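Local coordinates for HTH-type transcriptional repressor Rv2887 (PDB 5HSM), which represses a methyltransferase gene by binding its promoter, represses several other genes as well, and binds salicylate and para-aminosalicylic acid, at residues A39-R42 with P43-A47; A47-P51 with L52-L56; E75-H79 with A80-P84; R92-D96 with A97-A101. All coordinates share one frame; numbering follows the deposited sequence.

Contact 1 (A39-R42 with P43-A47); sequences AVLR and PEVSA
Three backbone hydrogen bonds join A39-R42 to P43-A47. E44 N donates to V40 O, V45 N to L41 O and S46 N to R42 O. The bond before them in the series is missing, because P43 has no N-H for A39 O. The proline ring takes that place. Its CD lies 3.0 Å from A39 O and its CG 3.1 Å from the same atom. The helix kinks here.

One water bridges V40 O and E44 OE1. It donates to V40 O at 2.6 Å and to E44 OE1 at 3.2 Å, so V40 O accepts from both a peptide N-H and the water. The bend of the E44 chain at chi2, 87°, brings OE1 to the water. Its other oxygen, OE2, forms a salt bridge with R137 of helix 118-139.

The apolar contact is L41 CD1 against V45 CG2, 4.1 Å apart. V45 has CG1 anti to its backbone N (chi1 172°), which sets CG2 back beside that N, 3.3 Å from L41 O. L41 packs on V138, and V45 on V131. The R42 chain is extended from CG to NE and brings NH1 3.9 Å from S46 CB. V40 meets G158 of the second subunit, and R42 meets M22 of that subunit.

This is a proline-kinked turn of a long helix in the MarR fold. It lies beside the ligand site: the side chain of L41 is about 4 Å from that of D135, which binds salicylate.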
ATOM      1  N   ALA A  39       9.387  -0.781   0.405  1.00 31.77           N
ATOM      2  CA  ALA A  39      10.038   0.516   0.558  1.00 31.02           C
ATOM      3  C   ALA A  39      11.371   0.558  -0.180  1.00 26.83           C
ATOM      4  O   ALA A  39      12.011   1.614  -0.271  1.00 33.28           O
ATOM      5  CB  ALA A  39      10.237   0.842   2.027  1.00 33.20           C
ATOM      6  N   VAL A  40      11.814  -0.591  -0.677  1.00 26.40           N
ATOM      7  CA  VAL A  40      12.925  -0.596  -1.638  1.00 29.23           C
ATOM      8  C   VAL A  40      12.414  -0.520  -3.081  1.00 34.77           C
ATOM      9  O   VAL A  40      12.949   0.226  -3.922  1.00 25.66           O
ATOM     10  CB  VAL A  40      13.811  -1.850  -1.451  1.00 29.92           C
ATOM     11  CG1 VAL A  40      14.712  -2.086  -2.661  1.00 29.28           C
ATOM     12  CG2 VAL A  40      14.632  -1.719  -0.165  1.00 32.45           C
ATOM     13  N   LEU A  41      11.356  -1.277  -3.366  1.00 24.96           N
ATOM     14  CA  LEU A  41      10.802  -1.341  -4.715  1.00 23.80           C
ATOM     15  C   LEU A  41      10.194  -0.021  -5.166  1.00 25.99           C
ATOM     16  O   LEU A  41      10.335   0.362  -6.333  1.00 24.30           O
ATOM     17  CB  LEU A  41       9.738  -2.447  -4.812  1.00 24.77           C
ATOM     18  CG  LEU A  41       9.208  -2.761  -6.209  1.00 32.65           C
ATOM     19  CD1 LEU A  41      10.354  -3.082  -7.167  1.00 29.79           C
ATOM     20  CD2 LEU A  41       8.235  -3.928  -6.154  1.00 34.43           C
ATOM     21  N   ARG A  42       9.516   0.675  -4.260  1.00 23.57           N
ATOM     22  CA  ARG A  42       8.851   1.919  -4.647  1.00 29.30           C
ATOM     23  C   ARG A  42       9.861   2.988  -5.104  1.00 28.70           C
ATOM     24  O   ARG A  42       9.678   3.594  -6.173  1.00 26.10           O
ATOM     25  CB  ARG A  42       7.980   2.460  -3.507  1.00 39.19           C
ATOM     26  CG  ARG A  42       6.984   3.489  -3.974  1.00 50.15           C
ATOM     27  CD  ARG A  42       6.475   4.355  -2.831  1.00 63.51           C
ATOM     28  NE  ARG A  42       5.818   5.572  -3.320  1.00 80.52           N
ATOM     29  CZ  ARG A  42       6.399   6.526  -4.051  1.00 81.15           C
ATOM     30  NH1 ARG A  42       7.684   6.451  -4.384  1.00 80.60           N
ATOM     31  NH2 ARG A  42       5.689   7.579  -4.440  1.00 81.66           N
ATOM     32  N   PRO A  43      10.930   3.223  -4.325  1.00 26.92           N
ATOM     33  CA  PRO A  43      11.934   4.169  -4.837  1.00 26.42           C
ATOM     34  C   PRO A  43      12.633   3.693  -6.097  1.00 27.97           C
ATOM     35  O   PRO A  43      13.024   4.533  -6.899  1.00 27.86           O
ATOM     36  CB  PRO A  43      12.952   4.269  -3.696  1.00 33.87           C
ATOM     37  CG  PRO A  43      12.241   3.823  -2.495  1.00 33.32           C
ATOM     38  CD  PRO A  43      11.215   2.841  -2.927  1.00 29.11           C
ATOM     39  N   GLU A  44      12.834   2.389  -6.256  1.00 27.98           N
ATOM     40  CA  GLU A  44      13.474   1.883  -7.473  1.00 25.90           C
ATOM     41  C   GLU A  44      12.618   2.226  -8.699  1.00 24.06           C
ATOM     42  O   GLU A  44      13.124   2.694  -9.736  1.00 23.05           O
ATOM     43  CB  GLU A  44      13.705   0.368  -7.380  1.00 31.39           C
ATOM     44  CG  GLU A  44      14.496  -0.237  -8.550  1.00 31.57           C
ATOM     45  CD  GLU A  44      16.000  -0.185  -8.353  1.00 42.47           C
ATOM     46  OE1 GLU A  44      16.452   0.098  -7.221  1.00 40.55           O
ATOM     47  OE2 GLU A  44      16.734  -0.420  -9.337  1.00 34.79           O
ATOM     48  N   VAL A  45      11.313   1.992  -8.574  1.00 24.47           N
ATOM     49  CA  VAL A  45      10.370   2.293  -9.649  1.00 20.92           C
ATOM     50  C   VAL A  45      10.260   3.798  -9.915  1.00 25.27           C
ATOM     51  O   VAL A  45      10.330   4.249 -11.061  1.00 25.41           O
ATOM     52  CB  VAL A  45       8.979   1.698  -9.332  1.00 27.07           C
ATOM     53  CG1 VAL A  45       7.955   2.167 -10.342  1.00 27.89           C
ATOM     54  CG2 VAL A  45       9.070   0.178  -9.369  1.00 29.49           C
ATOM     55  N   SER A  46      10.117   4.576  -8.852  1.00 24.95           N
ATOM     56  CA  SER A  46      10.114   6.027  -8.965  1.00 24.90           C
ATOM     57  C   SER A  46      11.377   6.571  -9.669  1.00 22.98           C
ATOM     58  O   SER A  46      11.293   7.446 -10.542  1.00 25.15           O
ATOM     59  CB  SER A  46       9.972   6.635  -7.570  1.00 32.44           C
ATOM     60  OG  SER A  46       9.925   8.038  -7.636  1.00 38.99           O
ATOM     61  N   ALA A  47      12.543   6.059  -9.279  1.00 23.58           N
ATOM     62  CA  ALA A  47      13.803   6.502  -9.868  1.00 25.92           C
ATOM     63  C   ALA A  47      13.880   6.123 -11.340  1.00 29.08           C
ATOM     64  O   ALA A  47      14.442   6.869 -12.147  1.00 25.77           O
ATOM     65  CB  ALA A  47      14.986   5.921  -9.119  1.00 24.37           C
TER
HETATM   66  O   HOH W   1      15.458   0.988  -4.266  1.00 40.18           O

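Contact 2 (A47-P51 with L52-L56); sequences AALSP and LGLTL
The flat groups between A47-P51 and L52-L56 are peptide carbonyls, each with an N-H over one face. L52 N sits above the carbonyl plane of L49, 48° out of it, and donates to L49 O at 2.9 Å. G53 N lies likewise above the S50 carbonyl plane, with a bond of 2.8 Å to S50 O. Neither donor uses a lone pair direction. L54 N adds a weak bond to L49 O at 3.4 Å. L49 O thus accepts from two peptide groups as the chain leaves the helix.

The chain turns at G53, which has positive phi (75°). From S50 the chain runs on through a short 3-10 turn that includes L52. This is the link between helices 29-49 and 56-67 of the MarR-type domain. T55 starts the next helix as its N-cap: its side chain caps a backbone N just past this segment, and T55 N bonds to OE1 of E58.

The leucine side chains make the apolar contacts. L49 has CG anti to its carbonyl carbon (chi1 -70°), and CD1 at the end of the chain meets L56 CD1 at 3.8 Å. The two leucines cross at a slant. L49 CB lies 3.4 Å from L54 O and 4.2 Å from L54 CB. L52 tucks its CB against L49 O at 3.4 Å, while its CD1 comes near the carbonyl carbon of P51. The L49 side chain also packs on V130 and V131 of helix 118-139 and on F59 of helix 56-67. L54 touches A127 and L62, and L56 meets A25 of the second subunit.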
ATOM      1  N   ALA A  47      12.543   6.059  -9.279  1.00 23.58           N
ATOM      2  CA  ALA A  47      13.803   6.502  -9.868  1.00 25.92           C
ATOM      3  C   ALA A  47      13.880   6.123 -11.340  1.00 29.08           C
ATOM      4  O   ALA A  47      14.442   6.869 -12.147  1.00 25.77           O
ATOM      5  CB  ALA A  47      14.986   5.921  -9.119  1.00 24.37           C
ATOM      6  N   ALA A  48      13.326   4.962 -11.686  1.00 26.58           N
ATOM      7  CA  ALA A  48      13.297   4.527 -13.083  1.00 28.22           C
ATOM      8  C   ALA A  48      12.369   5.392 -13.936  1.00 27.41           C
ATOM      9  O   ALA A  48      12.626   5.634 -15.126  1.00 23.85           O
ATOM     10  CB  ALA A  48      12.876   3.070 -13.170  1.00 26.60           C
ATOM     11  N   LEU A  49      11.284   5.856 -13.331  1.00 22.14           N
ATOM     12  CA  LEU A  49      10.317   6.693 -14.053  1.00 23.36           C
ATOM     13  C   LEU A  49      10.751   8.148 -14.184  1.00 27.22           C
ATOM     14  O   LEU A  49      10.343   8.848 -15.114  1.00 26.36           O
ATOM     15  CB  LEU A  49       8.975   6.648 -13.357  1.00 21.16           C
ATOM     16  CG  LEU A  49       8.275   5.294 -13.480  1.00 22.48           C
ATOM     17  CD1 LEU A  49       7.147   5.249 -12.489  1.00 23.91           C
ATOM     18  CD2 LEU A  49       7.742   5.090 -14.910  1.00 23.50           C
ATOM     19  N   SER A  50      11.566   8.611 -13.246  1.00 22.28           N
ATOM     20  CA  SER A  50      11.942  10.025 -13.242  1.00 22.86           C
ATOM     21  C   SER A  50      12.508  10.555 -14.576  1.00 26.12           C
ATOM     22  O   SER A  50      12.073  11.603 -15.033  1.00 31.23           O
ATOM     23  CB  SER A  50      12.936  10.300 -12.114  1.00 30.98           C
ATOM     24  OG  SER A  50      13.171  11.693 -12.016  1.00 37.14           O
ATOM     25  N   PRO A  51      13.448   9.836 -15.220  1.00 29.65           N
ATOM     26  CA  PRO A  51      13.973  10.383 -16.486  1.00 30.27           C
ATOM     27  C   PRO A  51      12.925  10.514 -17.586  1.00 37.43           C
ATOM     28  O   PRO A  51      13.151  11.230 -18.561  1.00 26.58           O
ATOM     29  CB  PRO A  51      15.028   9.358 -16.901  1.00 27.93           C
ATOM     30  CG  PRO A  51      15.419   8.684 -15.612  1.00 31.49           C
ATOM     31  CD  PRO A  51      14.148   8.594 -14.839  1.00 26.57           C
ATOM     32  N   LEU A  52      11.802   9.819 -17.428  1.00 24.90           N
ATOM     33  CA  LEU A  52      10.712   9.886 -18.383  1.00 26.39           C
ATOM     34  C   LEU A  52       9.737  11.001 -18.028  1.00 26.80           C
ATOM     35  O   LEU A  52       8.706  11.164 -18.686  1.00 34.03           O
ATOM     36  CB  LEU A  52       9.965   8.553 -18.430  1.00 28.32           C
ATOM     37  CG  LEU A  52      10.477   7.394 -19.287  1.00 38.61           C
ATOM     38  CD1 LEU A  52      11.924   7.063 -19.013  1.00 46.01           C
ATOM     39  CD2 LEU A  52       9.603   6.182 -19.010  1.00 37.42           C
ATOM     40  N   GLY A  53      10.042  11.735 -16.966  1.00 27.57           N
ATOM     41  CA  GLY A  53       9.206  12.844 -16.533  1.00 34.94           C
ATOM     42  C   GLY A  53       7.923  12.389 -15.850  1.00 39.98           C
ATOM     43  O   GLY A  53       6.922  13.101 -15.848  1.00 36.29           O
ATOM     44  N   LEU A  54       7.954  11.197 -15.265  1.00 32.60           N
ATOM     45  CA  LEU A  54       6.775  10.633 -14.611  1.00 26.71           C
ATOM     46  C   LEU A  54       7.006  10.363 -13.141  1.00 31.78           C
ATOM     47  O   LEU A  54       8.064   9.860 -12.762  1.00 28.85           O
ATOM     48  CB  LEU A  54       6.366   9.321 -15.285  1.00 24.42           C
ATOM     49  CG  LEU A  54       5.823   9.360 -16.705  1.00 26.50           C
ATOM     50  CD1 LEU A  54       5.714   7.967 -17.239  1.00 34.17           C
ATOM     51  CD2 LEU A  54       4.462  10.001 -16.658  1.00 32.38           C
ATOM     52  N   THR A  55       6.011  10.693 -12.323  1.00 27.25           N
ATOM     53  CA  THR A  55       5.936  10.189 -10.965  1.00 29.95           C
ATOM     54  C   THR A  55       5.219   8.857 -10.972  1.00 31.82           C
ATOM     55  O   THR A  55       4.590   8.479 -11.958  1.00 24.27           O
ATOM     56  CB  THR A  55       5.184  11.148 -10.040  1.00 39.84           C
ATOM     57  OG1 THR A  55       3.810  11.204 -10.446  1.00 28.86           O
ATOM     58  CG2 THR A  55       5.795  12.542 -10.116  1.00 33.78           C
ATOM     59  N   LEU A  56       5.293   8.140  -9.865  1.00 27.96           N
ATOM     60  CA  LEU A  56       4.581   6.872  -9.775  1.00 26.56           C
ATOM     61  C   LEU A  56       3.050   7.020  -9.971  1.00 23.87           C
ATOM     62  O   LEU A  56       2.455   6.266 -10.746  1.00 27.19           O
ATOM     63  CB  LEU A  56       4.914   6.199  -8.438  1.00 30.41           C
ATOM     64  CG  LEU A  56       4.588   4.716  -8.309  1.00 37.29           C
ATOM     65  CD1 LEU A  56       5.083   4.007  -9.530  1.00 51.96           C
ATOM     66  CD2 LEU A  56       5.266   4.146  -7.078  1.00 42.01           C
TER

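Contact 3 (E75-H79 with A80-P84); sequences ELARH and ASVTP
The methyl of A77 lies alongside the bend of A80-P84. Its CB is 3.6 Å from V82 O and also touches P84 CA and T83 O. V82 CG1 approaches the same alanine from another side, 4.1 Å from A77 CB. The first torsion of V82 (chi1 80°) sets CG1 between its backbone N and carbonyl carbon, near A77 CA and O. A80 lays its CB 3.4 Å from L76 O. The H79 side chain turns back along its own helix, with E75 O over one face of the ring, toward its rim.

S81 has positive phi and closes the helix in a Schellman motif. V82 N donates to A77 O at 2.8 Å, in the carbonyl plane and almost straight (176°). S81 N bonds to R78 O from above its plane. T83 then begins the next helix as N-cap, with OG1 bonded to A86 N.

This is the turn of the helix-turn-helix, joining helix 73-79 to helix 84-96. It also reaches the second subunit, where T83 meets T83 of that subunit and A80 meets its L24. M87 of helix 84-96 packs on L76, A77, A80 and V82. M64 of helix 56-67 covers L76, H79 and A80.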
ATOM      1  N   GLU A  75     -13.527   7.714 -11.802  1.00 31.58           N
ATOM      2  CA  GLU A  75     -13.319   6.287 -12.012  1.00 38.26           C
ATOM      3  C   GLU A  75     -11.878   5.882 -11.748  1.00 33.26           C
ATOM      4  O   GLU A  75     -11.590   4.883 -11.063  1.00 42.27           O
ATOM      5  CB  GLU A  75     -13.736   5.897 -13.443  1.00 37.73           C
ATOM      6  CG  GLU A  75     -15.247   6.045 -13.616  1.00 50.33           C
ATOM      7  CD  GLU A  75     -15.750   6.109 -15.037  1.00 56.65           C
ATOM      8  OE1 GLU A  75     -16.953   6.413 -15.184  1.00 67.38           O
ATOM      9  OE2 GLU A  75     -14.986   5.829 -15.979  1.00 53.82           O
ATOM     10  N   LEU A  76     -10.974   6.643 -12.351  1.00 32.50           N
ATOM     11  CA  LEU A  76      -9.546   6.456 -12.176  1.00 33.06           C
ATOM     12  C   LEU A  76      -9.150   6.562 -10.707  1.00 33.59           C
ATOM     13  O   LEU A  76      -8.349   5.772 -10.210  1.00 31.92           O
ATOM     14  CB  LEU A  76      -8.781   7.501 -13.000  1.00 34.80           C
ATOM     15  CG  LEU A  76      -8.891   7.362 -14.516  1.00 36.13           C
ATOM     16  CD1 LEU A  76      -8.515   8.684 -15.168  1.00 25.80           C
ATOM     17  CD2 LEU A  76      -7.970   6.246 -14.993  1.00 29.87           C
ATOM     18  N   ALA A  77      -9.717   7.554 -10.025  1.00 33.37           N
ATOM     19  CA  ALA A  77      -9.401   7.818  -8.628  1.00 32.06           C
ATOM     20  C   ALA A  77      -9.853   6.665  -7.741  1.00 38.33           C
ATOM     21  O   ALA A  77      -9.168   6.322  -6.771  1.00 40.98           O
ATOM     22  CB  ALA A  77     -10.043   9.127  -8.170  1.00 35.69           C
ATOM     23  N   ARG A  78     -11.006   6.077  -8.070  1.00 40.53           N
ATOM     24  CA  ARG A  78     -11.514   4.929  -7.321  1.00 46.85           C
ATOM     25  C   ARG A  78     -10.665   3.693  -7.583  1.00 50.07           C
ATOM     26  O   ARG A  78     -10.331   2.971  -6.650  1.00 46.22           O
ATOM     27  CB  ARG A  78     -12.991   4.653  -7.639  1.00 55.07           C
ATOM     28  CG  ARG A  78     -13.930   5.661  -7.000  1.00 72.28           C
ATOM     29  CD  ARG A  78     -15.361   5.174  -7.090  1.00 79.00           C
ATOM     30  NE  ARG A  78     -16.234   6.091  -7.805  1.00 77.98           N
ATOM     31  CZ  ARG A  78     -16.998   5.751  -8.831  1.00 81.71           C
ATOM     32  NH1 ARG A  78     -16.993   4.515  -9.285  1.00 83.02           N
ATOM     33  NH2 ARG A  78     -17.767   6.651  -9.409  1.00 92.19           N
ATOM     34  N   HIS A  79     -10.256   3.479  -8.831  1.00 47.89           N
ATOM     35  CA  HIS A  79      -9.435   2.310  -9.132  1.00 43.89           C
ATOM     36  C   HIS A  79      -8.035   2.419  -8.525  1.00 46.35           C
ATOM     37  O   HIS A  79      -7.429   1.410  -8.159  1.00 46.30           O
ATOM     38  CB  HIS A  79      -9.342   2.102 -10.643  1.00 55.35           C
ATOM     39  CG  HIS A  79     -10.654   1.780 -11.286  1.00 61.29           C
ATOM     40  ND1 HIS A  79     -10.793   1.605 -12.648  1.00 57.94           N
ATOM     41  CD2 HIS A  79     -11.887   1.593 -10.758  1.00 71.54           C
ATOM     42  CE1 HIS A  79     -12.052   1.329 -12.929  1.00 60.73           C
ATOM     43  NE2 HIS A  79     -12.740   1.317 -11.801  1.00 57.71           N
ATOM     44  N   ALA A  80      -7.527   3.642  -8.409  1.00 34.96           N
ATOM     45  CA  ALA A  80      -6.202   3.847  -7.834  1.00 34.24           C
ATOM     46  C   ALA A  80      -6.267   4.008  -6.325  1.00 39.17           C
ATOM     47  O   ALA A  80      -5.238   4.161  -5.680  1.00 45.17           O
ATOM     48  CB  ALA A  80      -5.512   5.067  -8.464  1.00 36.14           C
ATOM     49  N   SER A  81      -7.477   3.971  -5.773  1.00 45.68           N
ATOM     50  CA  SER A  81      -7.688   4.229  -4.352  1.00 53.96           C
ATOM     51  C   SER A  81      -7.034   5.541  -3.939  1.00 53.99           C
ATOM     52  O   SER A  81      -6.235   5.593  -3.002  1.00 55.28           O
ATOM     53  CB  SER A  81      -7.154   3.074  -3.501  1.00 53.00           C
ATOM     54  OG  SER A  81      -7.904   1.898  -3.744  1.00 63.05           O
ATOM     55  N   VAL A  82      -7.369   6.600  -4.658  1.00 43.86           N
ATOM     56  CA  VAL A  82      -6.870   7.916  -4.322  1.00 45.21           C
ATOM     57  C   VAL A  82      -8.066   8.864  -4.364  1.00 52.34           C
ATOM     58  O   VAL A  82      -9.165   8.464  -4.755  1.00 47.24           O
ATOM     59  CB  VAL A  82      -5.742   8.351  -5.284  1.00 47.24           C
ATOM     60  CG1 VAL A  82      -6.312   8.870  -6.595  1.00 35.18           C
ATOM     61  CG2 VAL A  82      -4.852   9.384  -4.634  1.00 60.66           C
ATOM     62  N   THR A  83      -7.877  10.102  -3.927  1.00 51.05           N
ATOM     63  CA  THR A  83      -8.963  11.068  -3.956  1.00 47.66           C
ATOM     64  C   THR A  83      -9.140  11.615  -5.362  1.00 48.87           C
ATOM     65  O   THR A  83      -8.162  11.732  -6.106  1.00 41.74           O
ATOM     66  CB  THR A  83      -8.705  12.233  -3.002  1.00 50.53           C
ATOM     67  OG1 THR A  83      -7.712  13.100  -3.561  1.00 50.55           O
ATOM     68  CG2 THR A  83      -8.213  11.709  -1.672  1.00 52.19           C
ATOM     69  N   PRO A  84     -10.385  11.957  -5.728  1.00 57.38           N
ATOM     70  CA  PRO A  84     -10.675  12.608  -7.010  1.00 54.20           C
ATOM     71  C   PRO A  84      -9.796  13.835  -7.247  1.00 54.23           C
ATOM     72  O   PRO A  84      -9.405  14.091  -8.380  1.00 48.99           O
ATOM     73  CB  PRO A  84     -12.148  13.009  -6.873  1.00 59.40           C
ATOM     74  CG  PRO A  84     -12.712  12.023  -5.913  1.00 64.46           C
ATOM     75  CD  PRO A  84     -11.610  11.710  -4.944  1.00 58.64           C
TER

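Contact 4 (R92-D96 with A97-A101); sequences RKLED and AGAVA
The backbone of A97-A101 folds back over the last turn of R92-D96, with G98 at positive phi (73°). This is a Schellman motif. It ends helix 84-96, which is probably the recognition helix of the winged helix-turn-helix, as in other MarR proteins. G98 N donates to E95 O at 2.8 Å. L94 O accepts from A99 N at 3.0 Å and from V100 N at 3.3 Å. Two peptide N-H groups thus grip one carbonyl, with a weak third bond from A97 N. A97 N also bonds to K93 O.

V100 packs each of its methyls on a different residue. Its CG2 lies 3.6 Å from L94 CB, and its CG1 lies 3.7 Å from E95 CG. CG1 is anti to the V100 backbone N (chi1 161°), which leaves CG2 beside that N and against L94. L94 also packs on C61 and E58 of helix 56-67. A99 and A101 bond through their backbones to T117 and T115, probably at the base of the wing.

R92 joins E95 and D96 in a salt-bridge network along the helix. D96 OD1 lies over the face of the guanidinium. E95 OE1 lies in its plane, at the edge, with a weak bond of 3.5 Å from R92 NH1.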
ATOM      1  N   ARG A  92      -3.911  16.625 -14.712  1.00 38.92           N
ATOM      2  CA  ARG A  92      -3.463  17.939 -15.171  1.00 45.02           C
ATOM      3  C   ARG A  92      -1.989  17.884 -15.555  1.00 45.21           C
ATOM      4  O   ARG A  92      -1.600  18.353 -16.628  1.00 38.97           O
ATOM      5  CB  ARG A  92      -3.700  19.007 -14.098  1.00 47.73           C
ATOM      6  CG  ARG A  92      -3.224  20.402 -14.486  1.00 62.13           C
ATOM      7  CD  ARG A  92      -3.890  20.882 -15.772  1.00 79.03           C
ATOM      8  NE  ARG A  92      -3.471  22.233 -16.144  1.00 88.24           N
ATOM      9  CZ  ARG A  92      -3.653  22.766 -17.349  1.00 91.57           C
ATOM     10  NH1 ARG A  92      -4.244  22.063 -18.308  1.00 91.38           N
ATOM     11  NH2 ARG A  92      -3.241  24.002 -17.595  1.00 96.18           N
ATOM     12  N   LYS A  93      -1.164  17.302 -14.689  1.00 36.75           N
ATOM     13  CA  LYS A  93       0.258  17.200 -15.008  1.00 38.27           C
ATOM     14  C   LYS A  93       0.506  16.359 -16.266  1.00 38.53           C
ATOM     15  O   LYS A  93       1.397  16.675 -17.060  1.00 37.04           O
ATOM     16  CB  LYS A  93       1.035  16.633 -13.822  1.00 39.89           C
ATOM     17  CG  LYS A  93       1.235  17.647 -12.710  1.00 52.59           C
ATOM     18  CD  LYS A  93       1.638  16.987 -11.405  1.00 64.05           C
ATOM     19  CE  LYS A  93       1.522  17.967 -10.244  1.00 71.86           C
ATOM     20  NZ  LYS A  93       1.498  19.385 -10.707  1.00 74.67           N
ATOM     21  N   LEU A  94      -0.290  15.311 -16.468  1.00 32.88           N
ATOM     22  CA  LEU A  94      -0.149  14.507 -17.683  1.00 32.95           C
ATOM     23  C   LEU A  94      -0.603  15.264 -18.933  1.00 36.70           C
ATOM     24  O   LEU A  94      -0.017  15.095 -20.007  1.00 36.92           O
ATOM     25  CB  LEU A  94      -0.920  13.194 -17.553  1.00 32.01           C
ATOM     26  CG  LEU A  94      -0.283  12.149 -16.635  1.00 33.75           C
ATOM     27  CD1 LEU A  94      -1.214  10.961 -16.436  1.00 34.24           C
ATOM     28  CD2 LEU A  94       1.025  11.683 -17.224  1.00 30.79           C
ATOM     29  N   GLU A  95      -1.637  16.093 -18.802  1.00 32.00           N
ATOM     30  CA  GLU A  95      -2.062  16.937 -19.917  1.00 38.07           C
ATOM     31  C   GLU A  95      -0.933  17.897 -20.262  1.00 37.64           C
ATOM     32  O   GLU A  95      -0.600  18.094 -21.433  1.00 39.43           O
ATOM     33  CB  GLU A  95      -3.332  17.722 -19.580  1.00 47.38           C
ATOM     34  CG  GLU A  95      -4.577  16.871 -19.391  1.00 60.77           C
ATOM     35  CD  GLU A  95      -5.694  17.630 -18.699  1.00 79.38           C
ATOM     36  OE1 GLU A  95      -5.581  18.869 -18.583  1.00 83.67           O
ATOM     37  OE2 GLU A  95      -6.677  16.989 -18.264  1.00 81.74           O
ATOM     38  N   ASP A  96      -0.336  18.479 -19.227  1.00 36.86           N
ATOM     39  CA  ASP A  96       0.774  19.413 -19.398  1.00 39.22           C
ATOM     40  C   ASP A  96       1.927  18.815 -20.195  1.00 45.31           C
ATOM     41  O   ASP A  96       2.631  19.531 -20.920  1.00 47.82           O
ATOM     42  CB  ASP A  96       1.306  19.885 -18.037  1.00 42.88           C
ATOM     43  CG  ASP A  96       0.341  20.794 -17.313  1.00 42.42           C
ATOM     44  OD1 ASP A  96      -0.665  21.197 -17.929  1.00 43.55           O
ATOM     45  OD2 ASP A  96       0.617  21.148 -16.143  1.00 51.93           O
ATOM     46  N   ALA A  97       2.140  17.515 -20.028  1.00 36.82           N
ATOM     47  CA  ALA A  97       3.224  16.823 -20.713  1.00 43.20           C
ATOM     48  C   ALA A  97       2.797  16.324 -22.093  1.00 41.36           C
ATOM     49  O   ALA A  97       3.582  15.691 -22.797  1.00 45.71           O
ATOM     50  CB  ALA A  97       3.729  15.664 -19.864  1.00 33.93           C
ATOM     51  N   GLY A  98       1.554  16.612 -22.473  1.00 36.49           N
ATOM     52  CA  GLY A  98       1.034  16.226 -23.777  1.00 31.49           C
ATOM     53  C   GLY A  98       0.754  14.739 -23.911  1.00 31.05           C
ATOM     54  O   GLY A  98       0.614  14.210 -25.024  1.00 27.86           O
ATOM     55  N   ALA A  99       0.649  14.064 -22.769  1.00 33.61           N
ATOM     56  CA  ALA A  99       0.421  12.621 -22.734  1.00 30.52           C
ATOM     57  C   ALA A  99      -1.068  12.290 -22.641  1.00 30.87           C
ATOM     58  O   ALA A  99      -1.523  11.259 -23.146  1.00 27.64           O
ATOM     59  CB  ALA A  99       1.172  12.006 -21.564  1.00 27.69           C
ATOM     60  N   VAL A 100      -1.811  13.160 -21.968  1.00 29.28           N
ATOM     61  CA  VAL A 100      -3.252  13.018 -21.839  1.00 34.02           C
ATOM     62  C   VAL A 100      -3.928  14.131 -22.626  1.00 41.91           C
ATOM     63  O   VAL A 100      -3.535  15.297 -22.516  1.00 32.42           O
ATOM     64  CB  VAL A 100      -3.682  13.045 -20.352  1.00 32.49           C
ATOM     65  CG1 VAL A 100      -5.166  13.357 -20.206  1.00 35.54           C
ATOM     66  CG2 VAL A 100      -3.346  11.712 -19.685  1.00 28.95           C
ATOM     67  N   ALA A 101      -4.934  13.778 -23.427  1.00 33.53           N
ATOM     68  CA  ALA A 101      -5.556  14.747 -24.331  1.00 42.77           C
ATOM     69  C   ALA A 101      -6.348  15.810 -23.567  1.00 62.58           C
ATOM     70  O   ALA A 101      -6.817  15.563 -22.458  1.00 47.17           O
ATOM     71  CB  ALA A 101      -6.455  14.027 -25.342  1.00 39.01           C
TER

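The four contacts follow one another along the chain within the MarR-type domain. Contacts 1 and 2 share A47 and helix 29-49, with centres about 10 Å apart. They touch where V45 CG1 meets L56 CD1 at 3.5 Å. Contact 3 closes helix 73-79, and contact 4 ends helix 84-96, which follows it; their centres are about 18 Å apart. Contacts 2 and 4 meet through L54 CD2 and L94 CD2, 3.9 Å apart. Contacts 1 and 3 lie on opposite sides of the chain's centre, and both reach the second subunit. The set runs from helix 29-49, near the salicylate site, to helices 73-79 and 84-96, probably the DNA-reading part of the winged helix-turn-helix.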